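Local structure of DegQ (Legionella fallonii, 3PV5) at residues V35-Y40 against R73-I78; N384-Q389 against P417-K422. The protein probably degrades misfolded periplasmic proteins as a self-compartmentizing HtrA-family serine protease and chaperone that assembles into large 12-meric particles. All coordinates share one frame; numbering follows the deposited sequence.

Contact 1: V35-Y40 against R73-I78; sequences VAVQGY and RKFESI
Phe75 lays its ring over Gly39, and this pair is the tightly packed part of the contact. Two backbone bonds join them: Phe75 N gives to Gly39 O at 2.8 Å, and Gly39 N gives to Phe75 O at 3.2 Å. With chi1 at 74°, Phe75 CG sits between the backbone N and the carbonyl carbon, which turns the ring back across the neighbouring strand. Phe75 CD2 comes within 3.4 Å of Gly39 C, and Gly39 N lies over one face, near the rim. With no side chain on Gly39 the ring can lie against its backbone, a geometry resembling the aromatic rescue of glycine. On the same side of the sheet Val37 CG1 reaches Phe75 CE1 at 4.3 Å, and Val37 N bonds to Ser77 O at 3.0 Å.

The opposite face, with Tyr40, Lys74 and Glu76, is the more exposed one. Here Tyr40 CE2 touches Lys74 CB at 3.6 Å, the two side chains crossing at a slant, while the lysine chain bends at chi3 and leads away to a salt bridge with Glu395 of a second subunit. Glu76 OE1 approaches Val37 O to 3.2 Å, but two acceptors make no hydrogen bond.

Val35 packs on helix 95-98 and on Ile104, and Val37 on Ala101. The strand axes make 157°, so this is the antiparallel pairing of the first two strands of the N-terminal six-stranded barrel of the trypsin fold, joined by a largely unmodelled connection that probably corresponds to loop LA of HtrA proteases.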
ATOM      1  N   VAL A  35      15.008 -32.774 -26.605  1.00 30.55           N
ATOM      2  CA  VAL A  35      16.265 -32.069 -26.426  1.00 29.21           C
ATOM      3  C   VAL A  35      16.283 -31.419 -25.093  1.00 30.06           C
ATOM      4  O   VAL A  35      15.518 -30.508 -24.852  1.00 29.44           O
ATOM      5  CB  VAL A  35      16.481 -30.984 -27.515  1.00 29.80           C
ATOM      6  CG1 VAL A  35      17.714 -30.056 -27.153  1.00 29.29           C
ATOM      7  CG2 VAL A  35      16.689 -31.614 -28.896  1.00 24.57           C
ATOM      8  N   ALA A  36      17.170 -31.881 -24.211  1.00 31.76           N
ATOM      9  CA  ALA A  36      17.238 -31.369 -22.826  1.00 32.79           C
ATOM     10  C   ALA A  36      18.590 -30.669 -22.579  1.00 33.53           C
ATOM     11  O   ALA A  36      19.614 -31.148 -23.017  1.00 32.86           O
ATOM     12  CB  ALA A  36      16.976 -32.521 -21.802  1.00 31.05           C
ATOM     13  N   VAL A  37      18.569 -29.534 -21.895  1.00 35.70           N
ATOM     14  CA  VAL A  37      19.711 -28.655 -21.819  1.00 37.17           C
ATOM     15  C   VAL A  37      19.878 -28.255 -20.392  1.00 40.01           C
ATOM     16  O   VAL A  37      18.878 -28.003 -19.698  1.00 39.93           O
ATOM     17  CB  VAL A  37      19.479 -27.370 -22.608  1.00 37.55           C
ATOM     18  CG1 VAL A  37      20.649 -26.396 -22.380  1.00 38.23           C
ATOM     19  CG2 VAL A  37      19.301 -27.658 -24.079  1.00 35.73           C
ATOM     20  N   GLN A  38      21.131 -28.219 -19.943  1.00 43.13           N
ATOM     21  CA  GLN A  38      21.487 -27.668 -18.613  1.00 45.66           C
ATOM     22  C   GLN A  38      22.534 -26.603 -18.852  1.00 45.93           C
ATOM     23  O   GLN A  38      23.370 -26.722 -19.738  1.00 45.86           O
ATOM     24  CB  GLN A  38      22.067 -28.745 -17.678  1.00 46.64           C
ATOM     25  CG  GLN A  38      21.126 -29.962 -17.384  1.00 51.31           C
ATOM     26  CD  GLN A  38      21.869 -31.319 -17.411  1.00 57.27           C
ATOM     27  OE1 GLN A  38      22.596 -31.688 -16.475  1.00 60.18           O
ATOM     28  NE2 GLN A  38      21.701 -32.046 -18.508  1.00 60.08           N
ATOM     29  N   GLY A  39      22.494 -25.556 -18.070  1.00 47.41           N
ATOM     30  CA  GLY A  39      23.441 -24.484 -18.259  1.00 49.29           C
ATOM     31  C   GLY A  39      23.375 -23.466 -17.159  1.00 51.07           C
ATOM     32  O   GLY A  39      22.714 -23.701 -16.141  1.00 50.36           O
ATOM     33  N   TYR A  40      24.099 -22.365 -17.375  1.00 53.74           N
ATOM     34  CA  TYR A  40      24.053 -21.172 -16.524  1.00 55.94           C
ATOM     35  C   TYR A  40      23.778 -19.930 -17.408  1.00 56.83           C
ATOM     36  O   TYR A  40      24.241 -19.851 -18.560  1.00 55.94           O
ATOM     37  CB  TYR A  40      25.375 -21.016 -15.794  1.00 57.04           C
ATOM     38  CG  TYR A  40      25.782 -22.219 -14.944  1.00 60.46           C
ATOM     39  CD1 TYR A  40      26.562 -23.246 -15.479  1.00 63.20           C
ATOM     40  CD2 TYR A  40      25.404 -22.313 -13.623  1.00 64.35           C
ATOM     41  CE1 TYR A  40      26.953 -24.351 -14.717  1.00 65.67           C
ATOM     42  CE2 TYR A  40      25.780 -23.416 -12.840  1.00 68.06           C
ATOM     43  CZ  TYR A  40      26.565 -24.442 -13.394  1.00 67.92           C
ATOM     44  OH  TYR A  40      26.937 -25.542 -12.614  1.00 66.35           O
ATOM     45  N   ARG A  73      23.387 -18.162 -12.913  1.00 75.97           N
ATOM     46  CA  ARG A  73      22.359 -19.070 -12.367  1.00 76.75           C
ATOM     47  C   ARG A  73      22.102 -20.285 -13.272  1.00 75.37           C
ATOM     48  O   ARG A  73      21.913 -20.125 -14.483  1.00 75.50           O
ATOM     49  CB  ARG A  73      21.016 -18.342 -12.176  1.00 77.44           C
ATOM     50  CG  ARG A  73      20.978 -17.351 -11.014  1.00 81.53           C
ATOM     51  CD  ARG A  73      19.529 -17.100 -10.510  1.00 85.96           C
ATOM     52  NE  ARG A  73      19.398 -15.863  -9.707  1.00 89.61           N
ATOM     53  CZ  ARG A  73      19.237 -14.626 -10.208  1.00 92.03           C
ATOM     54  NH1 ARG A  73      19.195 -14.417 -11.530  1.00 92.50           N
ATOM     55  NH2 ARG A  73      19.120 -13.577  -9.385  1.00 92.12           N
ATOM     56  N   LYS A  74      22.052 -21.485 -12.687  1.00 73.54           N
ATOM     57  CA  LYS A  74      21.786 -22.684 -13.478  1.00 72.05           C
ATOM     58  C   LYS A  74      20.330 -22.755 -13.914  1.00 70.25           C
ATOM     59  O   LYS A  74      19.444 -22.274 -13.220  1.00 69.98           O
ATOM     60  CB  LYS A  74      22.225 -23.970 -12.777  1.00 72.24           C
ATOM     61  CG  LYS A  74      21.431 -24.395 -11.560  1.00 73.13           C
ATOM     62  CD  LYS A  74      22.045 -25.658 -10.956  1.00 74.42           C
ATOM     63  CE  LYS A  74      21.794 -26.914 -11.820  1.00 74.40           C
ATOM     64  NZ  LYS A  74      22.895 -27.906 -11.613  1.00 74.44           N
ATOM     65  N   PHE A  75      20.109 -23.335 -15.091  1.00 68.20           N
ATOM     66  CA  PHE A  75      18.782 -23.413 -15.692  1.00 66.38           C
ATOM     67  C   PHE A  75      18.625 -24.748 -16.411  1.00 65.12           C
ATOM     68  O   PHE A  75      19.598 -25.403 -16.756  1.00 64.48           O
ATOM     69  CB  PHE A  75      18.514 -22.224 -16.653  1.00 66.11           C
ATOM     70  CG  PHE A  75      19.244 -22.311 -17.973  1.00 64.67           C
ATOM     71  CD1 PHE A  75      18.612 -22.792 -19.106  1.00 63.87           C
ATOM     72  CD2 PHE A  75      20.562 -21.902 -18.089  1.00 64.26           C
ATOM     73  CE1 PHE A  75      19.288 -22.887 -20.337  1.00 62.75           C
ATOM     74  CE2 PHE A  75      21.249 -21.988 -19.323  1.00 62.96           C
ATOM     75  CZ  PHE A  75      20.607 -22.481 -20.436  1.00 62.88           C
ATOM     76  N   GLU A  76      17.371 -25.147 -16.565  1.00 63.80           N
ATOM     77  CA  GLU A  76      16.967 -26.276 -17.394  1.00 62.89           C
ATOM     78  C   GLU A  76      16.107 -25.718 -18.528  1.00 60.68           C
ATOM     79  O   GLU A  76      15.650 -24.573 -18.493  1.00 60.44           O
ATOM     80  CB  GLU A  76      16.159 -27.297 -16.566  1.00 63.34           C
ATOM     81  CG  GLU A  76      16.816 -28.682 -16.386  1.00 66.00           C
ATOM     82  CD  GLU A  76      16.201 -29.778 -17.327  1.00 69.16           C
ATOM     83  OE1 GLU A  76      16.772 -30.035 -18.421  1.00 69.73           O
ATOM     84  OE2 GLU A  76      15.144 -30.374 -16.969  1.00 69.78           O
ATOM     85  N   SER A  77      15.863 -26.543 -19.523  1.00 57.66           N
ATOM     86  CA  SER A  77      15.151 -26.105 -20.681  1.00 55.19           C
ATOM     87  C   SER A  77      15.026 -27.329 -21.553  1.00 52.68           C
ATOM     88  O   SER A  77      15.962 -28.113 -21.667  1.00 53.67           O
ATOM     89  CB  SER A  77      15.916 -24.965 -21.365  1.00 55.10           C
ATOM     90  OG  SER A  77      15.653 -24.872 -22.757  1.00 56.59           O
ATOM     91  N   ILE A  78      13.851 -27.538 -22.124  1.00 49.01           N
ATOM     92  CA  ILE A  78      13.644 -28.683 -22.953  1.00 45.54           C
ATOM     93  C   ILE A  78      12.836 -28.264 -24.156  1.00 41.10           C
ATOM     94  O   ILE A  78      11.966 -27.420 -24.060  1.00 40.41           O
ATOM     95  CB  ILE A  78      13.077 -29.950 -22.124  1.00 46.84           C
ATOM     96  CG1 ILE A  78      11.642 -30.348 -22.485  1.00 47.61           C
ATOM     97  CG2 ILE A  78      13.267 -29.770 -20.604  1.00 47.88           C
ATOM     98  CD1 ILE A  78      11.572 -31.340 -23.637  1.00 49.60           C
TER

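Contact 2: N384-Q389 against P417-K422; sequences NVIGVQ and PVTDVK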
ATOM      1  N   ASN A 384      24.523  36.501 -39.675  1.00 42.42           N
ATOM      2  CA  ASN A 384      24.187  35.629 -40.738  1.00 42.04           C
ATOM      3  C   ASN A 384      25.142  34.459 -40.816  1.00 41.54           C
ATOM      4  O   ASN A 384      26.322  34.661 -41.045  1.00 42.57           O
ATOM      5  CB  ASN A 384      24.147  36.342 -42.070  1.00 42.40           C
ATOM      6  CG  ASN A 384      23.398  35.537 -43.063  1.00 43.96           C
ATOM      7  OD1 ASN A 384      22.618  34.648 -42.656  1.00 47.52           O
ATOM      8  ND2 ASN A 384      23.632  35.767 -44.343  1.00 39.36           N
ATOM      9  N   VAL A 385      24.614  33.253 -40.630  1.00 40.80           N
ATOM     10  CA  VAL A 385      25.390  32.002 -40.558  1.00 39.44           C
ATOM     11  C   VAL A 385      25.235  31.227 -41.845  1.00 38.93           C
ATOM     12  O   VAL A 385      24.137  30.928 -42.243  1.00 38.99           O
ATOM     13  CB  VAL A 385      24.895  31.085 -39.442  1.00 38.58           C
ATOM     14  CG1 VAL A 385      25.753  29.835 -39.411  1.00 39.82           C
ATOM     15  CG2 VAL A 385      24.972  31.783 -38.091  1.00 36.54           C
ATOM     16  N   ILE A 386      26.341  30.940 -42.507  1.00 38.18           N
ATOM     17  CA  ILE A 386      26.359  30.160 -43.733  1.00 37.33           C
ATOM     18  C   ILE A 386      27.298  28.983 -43.558  1.00 35.33           C
ATOM     19  O   ILE A 386      28.427  29.169 -43.165  1.00 34.50           O
ATOM     20  CB  ILE A 386      26.901  30.977 -44.920  1.00 37.76           C
ATOM     21  CG1 ILE A 386      26.108  32.263 -45.074  1.00 41.05           C
ATOM     22  CG2 ILE A 386      26.758  30.183 -46.210  1.00 37.80           C
ATOM     23  CD1 ILE A 386      26.486  33.116 -46.306  1.00 43.85           C
ATOM     24  N   GLY A 387      26.857  27.784 -43.898  1.00 33.61           N
ATOM     25  CA  GLY A 387      27.640  26.617 -43.608  1.00 32.25           C
ATOM     26  C   GLY A 387      26.949  25.346 -43.954  1.00 31.71           C
ATOM     27  O   GLY A 387      25.977  25.378 -44.668  1.00 31.03           O
ATOM     28  N   VAL A 388      27.479  24.205 -43.485  1.00 31.90           N
ATOM     29  CA  VAL A 388      26.722  22.953 -43.609  1.00 31.69           C
ATOM     30  C   VAL A 388      26.372  22.334 -42.277  1.00 31.79           C
ATOM     31  O   VAL A 388      27.228  22.108 -41.415  1.00 31.77           O
ATOM     32  CB  VAL A 388      27.340  21.966 -44.608  1.00 31.57           C
ATOM     33  CG1 VAL A 388      28.522  22.567 -45.332  1.00 34.59           C
ATOM     34  CG2 VAL A 388      27.615  20.691 -44.007  1.00 29.59           C
ATOM     35  N   GLN A 389      25.086  22.068 -42.117  1.00 31.55           N
ATOM     36  CA  GLN A 389      24.544  21.671 -40.853  1.00 31.55           C
ATOM     37  C   GLN A 389      24.743  20.199 -40.819  1.00 31.48           C
ATOM     38  O   GLN A 389      24.503  19.543 -41.796  1.00 30.79           O
ATOM     39  CB  GLN A 389      23.059  22.071 -40.767  1.00 32.11           C
ATOM     40  CG  GLN A 389      22.309  21.674 -39.498  1.00 33.10           C
ATOM     41  CD  GLN A 389      20.807  21.936 -39.602  1.00 37.84           C
ATOM     42  OE1 GLN A 389      20.145  21.631 -40.647  1.00 41.13           O
ATOM     43  NE2 GLN A 389      20.237  22.473 -38.519  1.00 32.64           N
ATOM     44  N   PRO A 417      36.116  28.990 -45.797  1.00 49.64           N
ATOM     45  CA  PRO A 417      34.677  29.029 -45.708  1.00 48.25           C
ATOM     46  C   PRO A 417      33.981  27.966 -46.500  1.00 46.40           C
ATOM     47  O   PRO A 417      34.353  27.657 -47.592  1.00 45.36           O
ATOM     48  CB  PRO A 417      34.331  30.391 -46.283  1.00 49.01           C
ATOM     49  CG  PRO A 417      35.529  31.264 -45.909  1.00 50.25           C
ATOM     50  CD  PRO A 417      36.685  30.331 -46.089  1.00 50.32           C
ATOM     51  N   VAL A 418      32.915  27.465 -45.908  1.00 45.07           N
ATOM     52  CA  VAL A 418      32.136  26.380 -46.429  1.00 44.50           C
ATOM     53  C   VAL A 418      30.756  26.926 -46.680  1.00 44.70           C
ATOM     54  O   VAL A 418      30.152  27.418 -45.759  1.00 45.91           O
ATOM     55  CB  VAL A 418      32.022  25.278 -45.332  1.00 43.69           C
ATOM     56  CG1 VAL A 418      30.855  24.380 -45.580  1.00 42.75           C
ATOM     57  CG2 VAL A 418      33.253  24.552 -45.250  1.00 41.71           C
ATOM     58  N   THR A 419      30.260  26.824 -47.901  1.00 45.18           N
ATOM     59  CA  THR A 419      28.941  27.324 -48.280  1.00 46.61           C
ATOM     60  C   THR A 419      27.963  26.189 -48.464  1.00 45.64           C
ATOM     61  O   THR A 419      26.821  26.245 -47.992  1.00 47.99           O
ATOM     62  CB  THR A 419      28.981  28.114 -49.624  1.00 47.63           C
ATOM     63  OG1 THR A 419      29.934  27.492 -50.536  1.00 54.34           O
ATOM     64  CG2 THR A 419      29.391  29.568 -49.355  1.00 46.21           C
ATOM     65  N   ASP A 420      28.375  25.139 -49.140  1.00 43.46           N
ATOM     66  CA  ASP A 420      27.462  24.026 -49.307  1.00 41.68           C
ATOM     67  C   ASP A 420      28.217  22.723 -49.145  1.00 39.24           C
ATOM     68  O   ASP A 420      29.420  22.705 -48.927  1.00 37.84           O
ATOM     69  CB  ASP A 420      26.803  24.106 -50.689  1.00 43.19           C
ATOM     70  CG  ASP A 420      27.815  23.974 -51.802  1.00 44.25           C
ATOM     71  OD1 ASP A 420      28.785  24.744 -51.759  1.00 45.99           O
ATOM     72  OD2 ASP A 420      27.681  23.049 -52.642  1.00 51.78           O
ATOM     73  N   VAL A 421      27.472  21.645 -49.261  1.00 37.59           N
ATOM     74  CA  VAL A 421      27.970  20.329 -49.055  1.00 36.78           C
ATOM     75  C   VAL A 421      29.140  20.078 -49.970  1.00 38.62           C
ATOM     76  O   VAL A 421      30.268  19.816 -49.496  1.00 38.22           O
ATOM     77  CB  VAL A 421      26.844  19.311 -49.208  1.00 36.22           C
ATOM     78  CG1 VAL A 421      27.372  17.868 -49.182  1.00 35.52           C
ATOM     79  CG2 VAL A 421      25.829  19.540 -48.090  1.00 32.78           C
ATOM     80  N   LYS A 422      28.893  20.204 -51.269  1.00 40.59           N
ATOM     81  CA  LYS A 422      29.944  20.088 -52.300  1.00 42.17           C
ATOM     82  C   LYS A 422      31.198  20.829 -51.869  1.00 40.06           C
ATOM     83  O   LYS A 422      32.326  20.316 -51.903  1.00 39.59           O
ATOM     84  CB  LYS A 422      29.410  20.636 -53.652  1.00 44.17           C
ATOM     85  CG  LYS A 422      29.695  19.714 -54.875  1.00 49.99           C
ATOM     86  CD  LYS A 422      28.897  20.118 -56.198  1.00 55.13           C
ATOM     87  CE  LYS A 422      29.637  19.635 -57.546  1.00 57.52           C
ATOM     88  NZ  LYS A 422      28.970  19.982 -58.870  1.00 54.94           N
TER
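The chain turns a corner at Gly387, and the end-to-end directions of 386-388 and 418-421 differ by 42°; no hydrogen bond spans the gap, but the CA-H of Gly387 points at Val418 O, 3.4 Å from Gly387 CA, with 163° at the hydrogen. Beside this, the side chains of Ile386 and Thr419 run alongside each other. Ile386 CG2, set anti to its own backbone N, meets Thr419 CG2 at 4.1 Å on the more exposed flank.

Val388 heads inward instead. Its side chain turns toward Val418, although the placement of the facing methyls is doubtful, their modelled spacing being too short to be trusted. Both valines also pack on Leu424, and Val388 on Leu372, so they belong to the hydrophobic core of the second PDZ domain, between strand 384-393 and the start of helix 421-428. In related PDZ domains this helix borders the peptide groove.

Asp420 occupies the N-cap position of that helix. Thr419 OG1 donates to the anti lone pair of Asp420 OD1 at 3.2 Å, and Ser423 OG bonds to both Thr419 N and Asp420 O.

Contacts 1 and 2 share no element: the first belongs to the protease barrel, the second to the C-terminal PDZ domain, with centres about 59 Å apart and nearest atoms about 46 Å apart. Both are partly buried. In contact 1 neighbouring strands of one sheet are held by main-chain bonds, and 529 Å² is buried; contact 2 sets a strand corner against a helix start, buries 253 Å² and relies on apolar packing and a CA-H...O approach. Their outer sides differ too. Residues 73-78 reach another subunit through a salt bridge, whereas no other chain of the assembly touches 384-389 or 417-422.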